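PDB 4ZNM: C-domain type II peptide synthetase from Streptomyces globisporus, which belongs to the condensation-domain family of peptide synthetases and has the two-lobed fold shared with the CoA-dependent acyltransferase clan. Local coordinates for residues K240-Q245 against G427-R432; N365-V370 against I406-L411; E119-V124 against W394-S399. One frame throughout, in Å; residues are numbered along the deposited sequence.

Contact 1 of 3, residues K240-Q245 against G427-R432; sequences KGTAWQ and GYNTNR
Tyr428 and Ala243 form an antiparallel hydrogen-bonded pair: Ala243 N meets Tyr428 O at 2.8 Å, and Tyr428 N donates in return to Ala243 O. The first torsion of Tyr428 (chi1 51°) sets CG between its own backbone N and carbonyl carbon and turns the ring across the neighbouring strand. Ala243 O then lies over one ring face, near the rim, and Ala243 CB is 3.7 Å from Tyr428 CZ. The same methyl touches Thr430 CG2 at 3.5 Å. At the phenol end Gln245 NE2 donates to Tyr428 OH over 2.9 Å, almost straight (165°) and in its own amide plane, which stands nearly perpendicular to the ring. That hydroxyl also accepts from a water and bonds to Asp435. On the opposite face of the sheet the Trp244 ring lies over Gly427, its non-hydrogen-bonded partner, in a CH-pi contact, with Gly427 CA 3.8 Å from the centroid of the six-membered ring. Beyond the ladder Thr430 N closes on Gly241 O at 2.9 Å. Strand 242-249 is an outermost strand of the five-stranded mixed sheet, beside strand 422-429. Met438 of helix 435-454 packs on Tyr428 and Gln245, while Trp244 on the other face rests on Ile406 and gives its NE1 hydrogen to Ser404 O.

Contact 2 of 3, residues N365-V370 against I406-L411; sequences NHQISV and IPDGVL
Ser369 and Val410 face each other as a parallel bridge with their CA atoms 4.4 Å apart, and Val370 with Leu411 makes the next one. Val410 bonds to the other strand through both its backbone polar groups: its N donates to Ile368 O at 2.9 Å, and its O accepts from Val370 N at the same length. Ser369 CA comes within 3.2 Å of Val410 O, a CA-H...O contact between those two bonds. Just before the ladder Gly409 has a backbone (phi 160°) at which a CB would press on the carbonyl O of Asp408 and on Ile368 O; its CA lies against Ile368 O. A water bridges Ile368 N and Asp408 O where the strands begin to part.

Strands 366-373 and 410-416 are the parallel neighbours inside the five-stranded mixed sheet. The chain between them leaves this sheet to add strands 383-385 and 388-392 to the other one, the crossover between lobes seen in condensation domains.

Gln367 makes the side-chain hydrogen bond of the contact. With CG anti to the carbonyl carbon (chi1 -72°) and the chain extended beyond it, Gln367 NE2 donates to Asp408 OD1 at 2.9 Å (N-H...O 169°), in the amide plane and nearly along the carboxylate C-O axis. NE2 also serves Asn429 OD1, and a second water links Gln367 OE1 to Gly409 O, so both ends of the amide are fixed. The other carboxylate oxygen of Asp408 pairs with Arg234. On one face of the sheet Ser369 CB and Val410 CB touch at 3.8 Å beside Leu228, and Ser369 OG bonds to Tyr276. On the other face Leu411 CD1 reaches Val370 CB at 3.7 Å, with Val370 backed by Pro292 and Phe294 of strand 288-295.

Contact 3 of 3, residues E119-V124 against W394-S399; sequences ELLNEV and WERQLS
Arg396 and Leu398, in the loop that runs from strand 388-392 of the six-stranded sheet to strand 410-416 of the five-stranded one, pack against Leu121 and Asn122 of helix 110-125. Leu121 CD2 sits over one face of the Arg396 guanidinium, toward its rim, 3.3 Å from NE, and the two side chains cross at about a right angle. A bend in the arginine chain at chi3 (78°) turns the group so that its edge meets Asn122. There Arg396 NH2 donates to Asn122 OD1, with the amide and guanidinium planes 67° apart; the modelled separation of 2.5 Å is shorter than expected and its exact value is doubtful. NH2 also forms a salt bridge with Glu125, whereas the covered NE has no partner in the model. Helix 110-125 packs on the six-stranded sheet through Leu121, which touches Val49, Ala51 and Val152; the loop of Arg396 runs along the helix. Asn122 ND2 makes a weak hydrogen bond to Leu398 O at 3.4 Å. Further toward the helix start, Leu398 CD2 rests on Glu119 CG at 3.7 Å, and Glu118 OE2 accepts from the backbone N of both Gln397 and Leu398.

How the contacts relate
Contacts 1 and 2 lie in one sheet, their centres about 9 Å apart, because strands 410-416 and 422-429 are consecutive in the chain and adjacent. Gly427 N to Leu411 O, at 2.9 Å, is a probable hydrogen bond between them, as is Asn429 ND2 to Ile406 O, also at 2.9 Å. Contact 3 joins a helix on the six-stranded sheet to the loop that leads back to the five-stranded one, its centre about 16 Å from that of contact 1 and 22 Å from that of contact 2. It touches contact 1 where Ser399 CB packs on Trp244 O at 3.3 Å. None of the three includes the sodium-site residues Ser130, Glu133 and Pro135.

Contact 1 of 3, residues K240-Q245 against G427-R432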
ATOM      1  N   LYS A 240     -19.248   6.364   4.976  1.00 24.39           N
ATOM      2  CA  LYS A 240     -17.938   5.999   4.490  1.00 22.46           C
ATOM      3  C   LYS A 240     -17.834   4.515   4.122  1.00 27.78           C
ATOM      4  O   LYS A 240     -18.186   3.628   4.902  1.00 26.24           O
ATOM      5  CB  LYS A 240     -16.905   6.325   5.555  1.00 25.82           C
ATOM      6  CG  LYS A 240     -15.451   6.073   5.159  1.00 28.04           C
ATOM      7  CD  LYS A 240     -14.998   7.022   4.044  1.00 26.14           C
ATOM      8  CE  LYS A 240     -13.588   6.647   3.526  1.00 26.78           C
ATOM      9  NZ  LYS A 240     -12.549   6.846   4.563  1.00 29.55           N
ATOM     10  N   GLY A 241     -17.257   4.254   2.966  1.00 23.65           N
ATOM     11  CA  GLY A 241     -16.875   2.915   2.585  1.00 24.08           C
ATOM     12  C   GLY A 241     -15.850   2.985   1.476  1.00 26.13           C
ATOM     13  O   GLY A 241     -15.776   3.986   0.766  1.00 24.41           O
ATOM     14  N   THR A 242     -15.044   1.941   1.346  1.00 19.94           N
ATOM     15  CA  THR A 242     -14.089   1.862   0.261  1.00 20.84           C
ATOM     16  C   THR A 242     -14.257   0.535  -0.474  1.00 19.69           C
ATOM     17  O   THR A 242     -14.269  -0.528   0.142  1.00 20.27           O
ATOM     18  CB  THR A 242     -12.666   1.997   0.779  1.00 21.26           C
ATOM     19  OG1 THR A 242     -12.535   3.234   1.505  1.00 19.31           O
ATOM     20  CG2 THR A 242     -11.674   1.961  -0.334  1.00 21.26           C
ATOM     21  N   ALA A 243     -14.371   0.627  -1.793  1.00 22.93           N
ATOM     22  CA  ALA A 243     -14.455  -0.540  -2.650  1.00 23.39           C
ATOM     23  C   ALA A 243     -13.169  -0.627  -3.441  1.00 19.88           C
ATOM     24  O   ALA A 243     -12.452   0.358  -3.590  1.00 19.84           O
ATOM     25  CB  ALA A 243     -15.640  -0.458  -3.567  1.00 23.83           C
ATOM     26  N   TRP A 244     -12.892  -1.817  -3.944  1.00 19.90           N
ATOM     27  CA  TRP A 244     -11.672  -2.111  -4.647  1.00 19.87           C
ATOM     28  C   TRP A 244     -12.005  -2.913  -5.893  1.00 21.24           C
ATOM     29  O   TRP A 244     -12.812  -3.860  -5.838  1.00 25.14           O
ATOM     30  CB  TRP A 244     -10.709  -2.896  -3.761  1.00 24.96           C
ATOM     31  CG  TRP A 244     -10.222  -2.138  -2.582  1.00 19.40           C
ATOM     32  CD1 TRP A 244     -10.817  -2.039  -1.344  1.00 20.68           C
ATOM     33  CD2 TRP A 244      -9.025  -1.349  -2.511  1.00 19.41           C
ATOM     34  NE1 TRP A 244     -10.045  -1.252  -0.519  1.00 19.05           N
ATOM     35  CE2 TRP A 244      -8.956  -0.812  -1.212  1.00 18.90           C
ATOM     36  CE3 TRP A 244      -8.013  -1.042  -3.424  1.00 20.20           C
ATOM     37  CZ2 TRP A 244      -7.918  -0.020  -0.810  1.00 23.89           C
ATOM     38  CZ3 TRP A 244      -6.994  -0.246  -3.012  1.00 25.04           C
ATOM     39  CH2 TRP A 244      -6.949   0.262  -1.719  1.00 23.93           C
ATOM     40  N   GLN A 245     -11.421  -2.508  -7.022  1.00 28.11           N
ATOM     41  CA  GLN A 245     -11.490  -3.292  -8.259  1.00 21.65           C
ATOM     42  C   GLN A 245     -10.099  -3.800  -8.567  1.00 25.20           C
ATOM     43  O   GLN A 245      -9.135  -3.040  -8.547  1.00 25.06           O
ATOM     44  CB  GLN A 245     -12.056  -2.458  -9.411  1.00 24.66           C
ATOM     45  CG  GLN A 245     -13.567  -2.189  -9.208  1.00 27.43           C
ATOM     46  CD  GLN A 245     -14.213  -1.408 -10.334  1.00 30.44           C
ATOM     47  OE1 GLN A 245     -13.825  -1.538 -11.502  1.00 34.07           O
ATOM     48  NE2 GLN A 245     -15.212  -0.578  -9.983  1.00 26.10           N
ATOM     49  N   GLY A 427      -8.858   1.493  -5.768  1.00 20.22           N
ATOM     50  CA  GLY A 427      -9.750   1.655  -4.638  1.00 22.34           C
ATOM     51  C   GLY A 427     -10.353   3.052  -4.641  1.00 21.48           C
ATOM     52  O   GLY A 427      -9.705   4.032  -5.032  1.00 21.12           O
ATOM     53  N   TYR A 428     -11.583   3.152  -4.151  1.00 18.70           N
ATOM     54  CA  TYR A 428     -12.282   4.416  -4.150  1.00 19.65           C
ATOM     55  C   TYR A 428     -13.343   4.365  -3.056  1.00 23.14           C
ATOM     56  O   TYR A 428     -13.756   3.286  -2.606  1.00 19.17           O
ATOM     57  CB  TYR A 428     -12.918   4.670  -5.504  1.00 19.28           C
ATOM     58  CG  TYR A 428     -13.737   3.501  -5.950  1.00 20.54           C
ATOM     59  CD1 TYR A 428     -13.122   2.411  -6.539  1.00 21.88           C
ATOM     60  CD2 TYR A 428     -15.115   3.463  -5.784  1.00 20.26           C
ATOM     61  CE1 TYR A 428     -13.870   1.285  -6.947  1.00 20.30           C
ATOM     62  CE2 TYR A 428     -15.871   2.346  -6.205  1.00 22.14           C
ATOM     63  CZ  TYR A 428     -15.227   1.261  -6.799  1.00 22.30           C
ATOM     64  OH  TYR A 428     -15.923   0.116  -7.224  1.00 22.22           O
ATOM     65  N   ASN A 429     -13.774   5.541  -2.638  1.00 19.14           N
ATOM     66  CA  ASN A 429     -14.786   5.655  -1.591  1.00 20.11           C
ATOM     67  C   ASN A 429     -16.173   5.592  -2.228  1.00 20.98           C
ATOM     68  O   ASN A 429     -16.502   6.397  -3.101  1.00 21.96           O
ATOM     69  CB  ASN A 429     -14.650   6.944  -0.812  1.00 21.91           C
ATOM     70  CG  ASN A 429     -13.280   7.144  -0.154  1.00 20.01           C
ATOM     71  OD1 ASN A 429     -12.796   8.272  -0.059  1.00 22.61           O
ATOM     72  ND2 ASN A 429     -12.694   6.083   0.346  1.00 20.91           N
ATOM     73  N   THR A 430     -16.978   4.641  -1.780  1.00 24.03           N
ATOM     74  CA  THR A 430     -18.295   4.399  -2.363  1.00 23.00           C
ATOM     75  C   THR A 430     -19.294   5.490  -1.998  1.00 29.17           C
ATOM     76  O   THR A 430     -20.345   5.623  -2.636  1.00 24.35           O
ATOM     77  CB  THR A 430     -18.827   3.025  -1.915  1.00 26.47           C
ATOM     78  OG1 THR A 430     -18.684   2.893  -0.502  1.00 27.17           O
ATOM     79  CG2 THR A 430     -18.025   1.936  -2.547  1.00 27.12           C
ATOM     80  N   ASN A 431     -18.961   6.304  -1.003  1.00 25.29           N
ATOM     81  CA  ASN A 431     -19.743   7.512  -0.726  1.00 29.39           C
ATOM     82  C   ASN A 431     -19.439   8.663  -1.718  1.00 31.42           C
ATOM     83  O   ASN A 431     -20.026   9.735  -1.622  1.00 27.59           O
ATOM     84  CB  ASN A 431     -19.494   7.992   0.702  1.00 22.56           C
ATOM     85  CG  ASN A 431     -18.032   8.056   1.041  1.00 27.04           C
ATOM     86  OD1 ASN A 431     -17.323   7.078   0.892  1.00 27.01           O
ATOM     87  ND2 ASN A 431     -17.575   9.202   1.514  1.00 29.41           N
ATOM     88  N   ARG A 432     -18.552   8.439  -2.681  1.00 22.39           N
ATOM     89  CA  ARG A 432     -18.158   9.494  -3.607  1.00 22.46           C
ATOM     90  C   ARG A 432     -18.191   9.014  -5.046  1.00 22.44           C
ATOM     91  O   ARG A 432     -18.458   9.789  -5.940  1.00 26.90           O
ATOM     92  CB  ARG A 432     -16.747   9.995  -3.273  1.00 21.80           C
ATOM     93  CG  ARG A 432     -16.610  10.670  -1.893  1.00 25.12           C
ATOM     94  CD  ARG A 432     -17.486  11.939  -1.712  1.00 23.90           C
ATOM     95  NE  ARG A 432     -17.123  13.043  -2.584  1.00 24.20           N
ATOM     96  CZ  ARG A 432     -16.163  13.919  -2.320  1.00 22.95           C
ATOM     97  NH1 ARG A 432     -15.446  13.809  -1.213  1.00 27.90           N
ATOM     98  NH2 ARG A 432     -15.908  14.899  -3.188  1.00 30.85           N
TER
HETATM   99  O   HOH W   1     -15.926  -2.741  -6.506  1.00 40.39           O

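Contact 2 of 3, residues N365-V370 against I406-L411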
ATOM      1  N   ASN A 365     -16.786  18.490  -4.737  1.00 34.02           N
ATOM      2  CA  ASN A 365     -17.015  17.748  -5.958  1.00 36.63           C
ATOM      3  C   ASN A 365     -15.765  17.083  -6.514  1.00 34.60           C
ATOM      4  O   ASN A 365     -15.798  16.563  -7.622  1.00 33.16           O
ATOM      5  CB  ASN A 365     -17.617  18.676  -7.005  1.00 48.48           C
ATOM      6  CG  ASN A 365     -19.061  19.035  -6.687  1.00 63.44           C
ATOM      7  OD1 ASN A 365     -19.373  20.187  -6.390  1.00 72.46           O
ATOM      8  ND2 ASN A 365     -19.947  18.033  -6.727  1.00 62.13           N
ATOM      9  N   HIS A 366     -14.659  17.118  -5.778  1.00 33.25           N
ATOM     10  CA  HIS A 366     -13.463  16.390  -6.232  1.00 29.37           C
ATOM     11  C   HIS A 366     -12.766  15.635  -5.104  1.00 32.25           C
ATOM     12  O   HIS A 366     -12.948  15.963  -3.931  1.00 29.24           O
ATOM     13  CB  HIS A 366     -12.442  17.331  -6.892  1.00 33.18           C
ATOM     14  CG  HIS A 366     -13.005  18.123  -8.033  1.00 40.47           C
ATOM     15  ND1 HIS A 366     -12.787  17.797  -9.355  1.00 35.28           N
ATOM     16  CD2 HIS A 366     -13.793  19.220  -8.040  1.00 35.36           C
ATOM     17  CE1 HIS A 366     -13.417  18.661 -10.128  1.00 42.10           C
ATOM     18  NE2 HIS A 366     -14.034  19.534  -9.354  1.00 42.38           N
ATOM     19  N   GLN A 367     -11.955  14.640  -5.493  1.00 27.49           N
ATOM     20  CA  GLN A 367     -10.991  14.026  -4.604  1.00 26.75           C
ATOM     21  C   GLN A 367      -9.641  13.850  -5.266  1.00 25.67           C
ATOM     22  O   GLN A 367      -9.517  13.763  -6.489  1.00 27.50           O
ATOM     23  CB  GLN A 367     -11.482  12.657  -4.138  1.00 28.54           C
ATOM     24  CG  GLN A 367     -12.608  12.661  -3.160  1.00 27.82           C
ATOM     25  CD  GLN A 367     -13.001  11.231  -2.770  1.00 27.81           C
ATOM     26  OE1 GLN A 367     -13.413  10.454  -3.622  1.00 27.67           O
ATOM     27  NE2 GLN A 367     -12.835  10.877  -1.491  1.00 28.06           N
ATOM     28  N   ILE A 368      -8.614  13.737  -4.458  1.00 25.21           N
ATOM     29  CA  ILE A 368      -7.326  13.484  -5.028  1.00 24.33           C
ATOM     30  C   ILE A 368      -7.122  11.979  -5.222  1.00 23.77           C
ATOM     31  O   ILE A 368      -7.694  11.155  -4.508  1.00 24.01           O
ATOM     32  CB  ILE A 368      -6.211  14.082  -4.196  1.00 39.99           C
ATOM     33  CG1 ILE A 368      -6.193  13.516  -2.797  1.00 42.26           C
ATOM     34  CG2 ILE A 368      -6.347  15.593  -4.133  1.00 57.79           C
ATOM     35  CD1 ILE A 368      -4.793  13.202  -2.391  1.00 54.77           C
ATOM     36  N   SER A 369      -6.304  11.658  -6.211  1.00 23.16           N
ATOM     37  CA  SER A 369      -5.885  10.300  -6.452  1.00 23.09           C
ATOM     38  C   SER A 369      -4.389  10.158  -6.245  1.00 22.22           C
ATOM     39  O   SER A 369      -3.608  11.108  -6.393  1.00 24.76           O
ATOM     40  CB  SER A 369      -6.265   9.856  -7.864  1.00 27.52           C
ATOM     41  OG  SER A 369      -5.353  10.392  -8.800  1.00 29.08           O
ATOM     42  N   VAL A 370      -4.020   8.952  -5.856  1.00 22.07           N
ATOM     43  CA  VAL A 370      -2.647   8.554  -5.635  1.00 21.77           C
ATOM     44  C   VAL A 370      -2.328   7.367  -6.555  1.00 21.60           C
ATOM     45  O   VAL A 370      -3.143   6.463  -6.714  1.00 23.42           O
ATOM     46  CB  VAL A 370      -2.424   8.136  -4.165  1.00 22.02           C
ATOM     47  CG1 VAL A 370      -1.000   7.747  -3.925  1.00 26.78           C
ATOM     48  CG2 VAL A 370      -2.800   9.255  -3.200  1.00 22.59           C
ATOM     49  N   ILE A 406      -9.684   3.684   2.408  1.00 20.03           N
ATOM     50  CA  ILE A 406      -8.915   4.809   1.885  1.00 18.63           C
ATOM     51  C   ILE A 406      -9.447   6.077   2.560  1.00 21.61           C
ATOM     52  O   ILE A 406     -10.606   6.424   2.356  1.00 24.26           O
ATOM     53  CB  ILE A 406      -9.022   4.929   0.359  1.00 22.45           C
ATOM     54  CG1 ILE A 406      -8.370   3.743  -0.318  1.00 22.37           C
ATOM     55  CG2 ILE A 406      -8.314   6.242  -0.145  1.00 22.64           C
ATOM     56  CD1 ILE A 406      -8.642   3.707  -1.824  1.00 25.31           C
ATOM     57  N   PRO A 407      -8.610   6.757   3.374  1.00 20.49           N
ATOM     58  CA  PRO A 407      -9.107   7.855   4.209  1.00 24.38           C
ATOM     59  C   PRO A 407      -9.918   8.885   3.425  1.00 27.94           C
ATOM     60  O   PRO A 407     -11.017   9.272   3.876  1.00 28.19           O
ATOM     61  CB  PRO A 407      -7.815   8.478   4.782  1.00 26.46           C
ATOM     62  CG  PRO A 407      -6.890   7.301   4.879  1.00 26.97           C
ATOM     63  CD  PRO A 407      -7.194   6.467   3.660  1.00 24.30           C
ATOM     64  N   ASP A 408      -9.415   9.316   2.270  1.00 25.63           N
ATOM     65  CA  ASP A 408     -10.128  10.347   1.489  1.00 24.21           C
ATOM     66  C   ASP A 408      -9.501  10.514   0.121  1.00 25.67           C
ATOM     67  O   ASP A 408      -8.726  11.420  -0.108  1.00 27.35           O
ATOM     68  CB  ASP A 408     -10.135  11.684   2.259  1.00 25.59           C
ATOM     69  CG  ASP A 408     -11.199  12.687   1.752  1.00 37.68           C
ATOM     70  OD1 ASP A 408     -11.745  12.529   0.644  1.00 32.17           O
ATOM     71  OD2 ASP A 408     -11.466  13.678   2.472  1.00 37.49           O
ATOM     72  N   GLY A 409      -9.854   9.629  -0.792  1.00 20.92           N
ATOM     73  CA  GLY A 409      -9.352   9.716  -2.150  1.00 25.23           C
ATOM     74  C   GLY A 409      -9.430   8.435  -2.938  1.00 20.18           C
ATOM     75  O   GLY A 409     -10.103   7.474  -2.548  1.00 26.24           O
ATOM     76  N   VAL A 410      -8.757   8.453  -4.075  1.00 24.73           N
ATOM     77  CA  VAL A 410      -8.703   7.308  -4.990  1.00 20.75           C
ATOM     78  C   VAL A 410      -7.283   6.772  -4.934  1.00 26.84           C
ATOM     79  O   VAL A 410      -6.326   7.554  -4.917  1.00 26.10           O
ATOM     80  CB  VAL A 410      -9.088   7.725  -6.416  1.00 25.15           C
ATOM     81  CG1 VAL A 410      -8.910   6.596  -7.390  1.00 25.74           C
ATOM     82  CG2 VAL A 410     -10.517   8.226  -6.438  1.00 21.63           C
ATOM     83  N   LEU A 411      -7.127   5.457  -4.866  1.00 20.75           N
ATOM     84  CA  LEU A 411      -5.801   4.907  -4.784  1.00 18.30           C
ATOM     85  C   LEU A 411      -5.581   3.819  -5.843  1.00 24.32           C
ATOM     86  O   LEU A 411      -6.337   2.845  -5.923  1.00 19.26           O
ATOM     87  CB  LEU A 411      -5.546   4.351  -3.406  1.00 18.88           C
ATOM     88  CG  LEU A 411      -4.227   3.629  -3.204  1.00 25.49           C
ATOM     89  CD1 LEU A 411      -3.129   4.606  -3.389  1.00 21.42           C
ATOM     90  CD2 LEU A 411      -4.154   3.033  -1.819  1.00 28.86           C
TER
HETATM   91  O   HOH W   2     -12.615   7.852  -3.597  1.00 21.39           O
HETATM   92  O   HOH W   3      -9.370  13.742  -1.631  1.00 25.17           O

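Contact 3 of 3, residues E119-V124 against W394-S399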
ATOM      1  N   GLU A 119     -11.667 -15.674  -1.985  1.00 27.91           N
ATOM      2  CA  GLU A 119     -12.856 -15.408  -1.193  1.00 28.03           C
ATOM      3  C   GLU A 119     -12.543 -15.275   0.292  1.00 21.61           C
ATOM      4  O   GLU A 119     -13.087 -14.412   0.961  1.00 23.84           O
ATOM      5  CB  GLU A 119     -13.884 -16.506  -1.409  1.00 31.97           C
ATOM      6  CG  GLU A 119     -14.492 -16.441  -2.806  1.00 46.19           C
ATOM      7  CD  GLU A 119     -15.307 -17.672  -3.190  1.00 69.89           C
ATOM      8  OE1 GLU A 119     -15.808 -17.694  -4.336  1.00 79.18           O
ATOM      9  OE2 GLU A 119     -15.444 -18.610  -2.366  1.00 73.17           O
ATOM     10  N   LEU A 120     -11.662 -16.105   0.820  1.00 24.98           N
ATOM     11  CA  LEU A 120     -11.304 -15.959   2.210  1.00 23.94           C
ATOM     12  C   LEU A 120     -10.606 -14.618   2.398  1.00 19.83           C
ATOM     13  O   LEU A 120     -10.935 -13.860   3.312  1.00 22.76           O
ATOM     14  CB  LEU A 120     -10.415 -17.115   2.668  1.00 23.44           C
ATOM     15  CG  LEU A 120     -10.027 -17.071   4.142  1.00 25.54           C
ATOM     16  CD1 LEU A 120     -11.293 -17.057   5.039  1.00 29.01           C
ATOM     17  CD2 LEU A 120      -9.123 -18.229   4.496  1.00 27.65           C
ATOM     18  N   LEU A 121      -9.655 -14.309   1.523  1.00 23.15           N
ATOM     19  CA  LEU A 121      -8.941 -13.026   1.639  1.00 21.97           C
ATOM     20  C   LEU A 121      -9.950 -11.851   1.680  1.00 19.53           C
ATOM     21  O   LEU A 121      -9.886 -10.960   2.547  1.00 21.18           O
ATOM     22  CB  LEU A 121      -7.940 -12.888   0.485  1.00 24.97           C
ATOM     23  CG  LEU A 121      -7.164 -11.579   0.380  1.00 28.54           C
ATOM     24  CD1 LEU A 121      -6.435 -11.269   1.667  1.00 33.27           C
ATOM     25  CD2 LEU A 121      -6.182 -11.624  -0.769  1.00 30.17           C
ATOM     26  N   ASN A 122     -10.914 -11.868   0.776  1.00 26.54           N
ATOM     27  CA  ASN A 122     -11.844 -10.757   0.669  1.00 22.31           C
ATOM     28  C   ASN A 122     -12.729 -10.664   1.882  1.00 26.07           C
ATOM     29  O   ASN A 122     -13.050  -9.567   2.344  1.00 25.14           O
ATOM     30  CB  ASN A 122     -12.729 -10.909  -0.562  1.00 28.96           C
ATOM     31  CG  ASN A 122     -12.180 -10.175  -1.751  1.00 39.22           C
ATOM     32  OD1 ASN A 122     -10.983  -9.903  -1.823  1.00 43.79           O
ATOM     33  ND2 ASN A 122     -13.045  -9.845  -2.686  1.00 41.48           N
ATOM     34  N   GLU A 123     -13.138 -11.823   2.388  1.00 22.62           N
ATOM     35  CA  GLU A 123     -14.007 -11.847   3.558  1.00 28.96           C
ATOM     36  C   GLU A 123     -13.257 -11.262   4.740  1.00 20.26           C
ATOM     37  O   GLU A 123     -13.794 -10.443   5.475  1.00 26.85           O
ATOM     38  CB  GLU A 123     -14.482 -13.274   3.883  1.00 33.55           C
ATOM     39  CG  GLU A 123     -15.407 -13.285   5.091  1.00 42.63           C
ATOM     40  CD  GLU A 123     -15.670 -14.671   5.619  1.00 50.95           C
ATOM     41  OE1 GLU A 123     -15.561 -15.635   4.834  1.00 40.71           O
ATOM     42  OE2 GLU A 123     -15.989 -14.790   6.822  1.00 57.77           O
ATOM     43  N   VAL A 124     -12.006 -11.662   4.931  1.00 24.03           N
ATOM     44  CA  VAL A 124     -11.231 -11.123   6.053  1.00 19.95           C
ATOM     45  C   VAL A 124     -11.095  -9.607   5.886  1.00 21.87           C
ATOM     46  O   VAL A 124     -11.287  -8.873   6.830  1.00 19.84           O
ATOM     47  CB  VAL A 124      -9.853 -11.801   6.175  1.00 17.60           C
ATOM     48  CG1 VAL A 124      -8.943 -11.034   7.137  1.00 20.32           C
ATOM     49  CG2 VAL A 124     -10.036 -13.234   6.622  1.00 18.35           C
ATOM     50  N   TRP A 394      -0.570 -12.722  -4.975  1.00 28.36           N
ATOM     51  CA  TRP A 394      -0.601 -11.358  -5.499  1.00 33.25           C
ATOM     52  C   TRP A 394      -1.747 -11.154  -6.461  1.00 29.42           C
ATOM     53  O   TRP A 394      -2.375 -10.102  -6.486  1.00 36.45           O
ATOM     54  CB  TRP A 394       0.697 -11.044  -6.238  1.00 35.30           C
ATOM     55  CG  TRP A 394       1.805 -10.690  -5.369  1.00 49.04           C
ATOM     56  CD1 TRP A 394       3.000 -11.349  -5.250  1.00 53.14           C
ATOM     57  CD2 TRP A 394       1.863  -9.563  -4.477  1.00 64.72           C
ATOM     58  NE1 TRP A 394       3.803 -10.696  -4.325  1.00 58.61           N
ATOM     59  CE2 TRP A 394       3.129  -9.598  -3.844  1.00 65.32           C
ATOM     60  CE3 TRP A 394       0.967  -8.526  -4.153  1.00 64.83           C
ATOM     61  CZ2 TRP A 394       3.522  -8.633  -2.900  1.00 67.05           C
ATOM     62  CZ3 TRP A 394       1.356  -7.571  -3.211  1.00 58.60           C
ATOM     63  CH2 TRP A 394       2.625  -7.633  -2.599  1.00 65.11           C
ATOM     64  N   GLU A 395      -1.995 -12.174  -7.281  1.00 36.68           N
ATOM     65  CA  GLU A 395      -3.034 -12.100  -8.304  1.00 40.08           C
ATOM     66  C   GLU A 395      -4.392 -12.185  -7.631  1.00 43.67           C
ATOM     67  O   GLU A 395      -4.743 -13.180  -6.996  1.00 49.44           O
ATOM     68  CB  GLU A 395      -2.853 -13.209  -9.367  1.00 53.43           C
ATOM     69  CG  GLU A 395      -2.965 -14.650  -8.873  1.00 83.98           C
ATOM     70  CD  GLU A 395      -2.438 -15.670  -9.900  1.00 94.16           C
ATOM     71  OE1 GLU A 395      -1.685 -15.270 -10.823  1.00 88.82           O
ATOM     72  OE2 GLU A 395      -2.778 -16.871  -9.780  1.00 96.90           O
ATOM     73  N   ARG A 396      -5.117 -11.086  -7.694  1.00 38.84           N
ATOM     74  CA  ARG A 396      -6.477 -11.030  -7.200  1.00 35.92           C
ATOM     75  C   ARG A 396      -7.355 -10.610  -8.362  1.00 38.03           C
ATOM     76  O   ARG A 396      -6.962  -9.789  -9.170  1.00 38.02           O
ATOM     77  CB  ARG A 396      -6.607 -10.043  -6.029  1.00 36.19           C
ATOM     78  CG  ARG A 396      -5.871 -10.445  -4.751  1.00 37.21           C
ATOM     79  CD  ARG A 396      -6.016  -9.429  -3.638  1.00 37.29           C
ATOM     80  NE  ARG A 396      -7.312  -9.486  -2.953  1.00 43.71           N
ATOM     81  CZ  ARG A 396      -7.628  -8.718  -1.907  1.00 41.18           C
ATOM     82  NH1 ARG A 396      -6.750  -7.851  -1.437  1.00 32.90           N
ATOM     83  NH2 ARG A 396      -8.812  -8.817  -1.314  1.00 45.73           N
ATOM     84  N   GLN A 397      -8.546 -11.172  -8.443  1.00 32.09           N
ATOM     85  CA  GLN A 397      -9.436 -10.884  -9.551  1.00 43.63           C
ATOM     86  C   GLN A 397     -10.792 -10.468  -8.992  1.00 36.03           C
ATOM     87  O   GLN A 397     -11.554  -9.734  -9.621  1.00 39.01           O
ATOM     88  CB  GLN A 397      -9.512 -12.115 -10.467  1.00 59.60           C
ATOM     89  CG  GLN A 397      -8.130 -12.449 -11.075  1.00 89.75           C
ATOM     90  CD  GLN A 397      -7.974 -13.890 -11.520  1.00 98.73           C
ATOM     91  OE1 GLN A 397      -8.819 -14.430 -12.235  1.00104.24           O
ATOM     92  NE2 GLN A 397      -6.875 -14.521 -11.104  1.00104.70           N
ATOM     93  N   LEU A 398     -11.041 -10.885  -7.756  1.00 32.85           N
ATOM     94  CA  LEU A 398     -12.310 -10.673  -7.100  1.00 40.34           C
ATOM     95  C   LEU A 398     -12.369  -9.272  -6.538  1.00 36.92           C
ATOM     96  O   LEU A 398     -11.599  -8.924  -5.649  1.00 34.79           O
ATOM     97  CB  LEU A 398     -12.485 -11.691  -5.970  1.00 48.41           C
ATOM     98  CG  LEU A 398     -13.836 -12.337  -5.717  1.00 57.07           C
ATOM     99  CD1 LEU A 398     -14.499 -12.818  -6.985  1.00 53.25           C
ATOM    100  CD2 LEU A 398     -13.609 -13.504  -4.789  1.00 66.82           C
ATOM    101  N   SER A 399     -13.307  -8.485  -7.024  1.00 31.42           N
ATOM    102  CA  SER A 399     -13.498  -7.155  -6.479  1.00 35.00           C
ATOM    103  C   SER A 399     -14.188  -7.200  -5.095  1.00 32.00           C
ATOM    104  O   SER A 399     -14.727  -8.230  -4.648  1.00 28.44           O
ATOM    105  CB  SER A 399     -14.287  -6.299  -7.468  1.00 49.71           C
ATOM    106  OG  SER A 399     -15.657  -6.641  -7.449  1.00 65.97           O
TER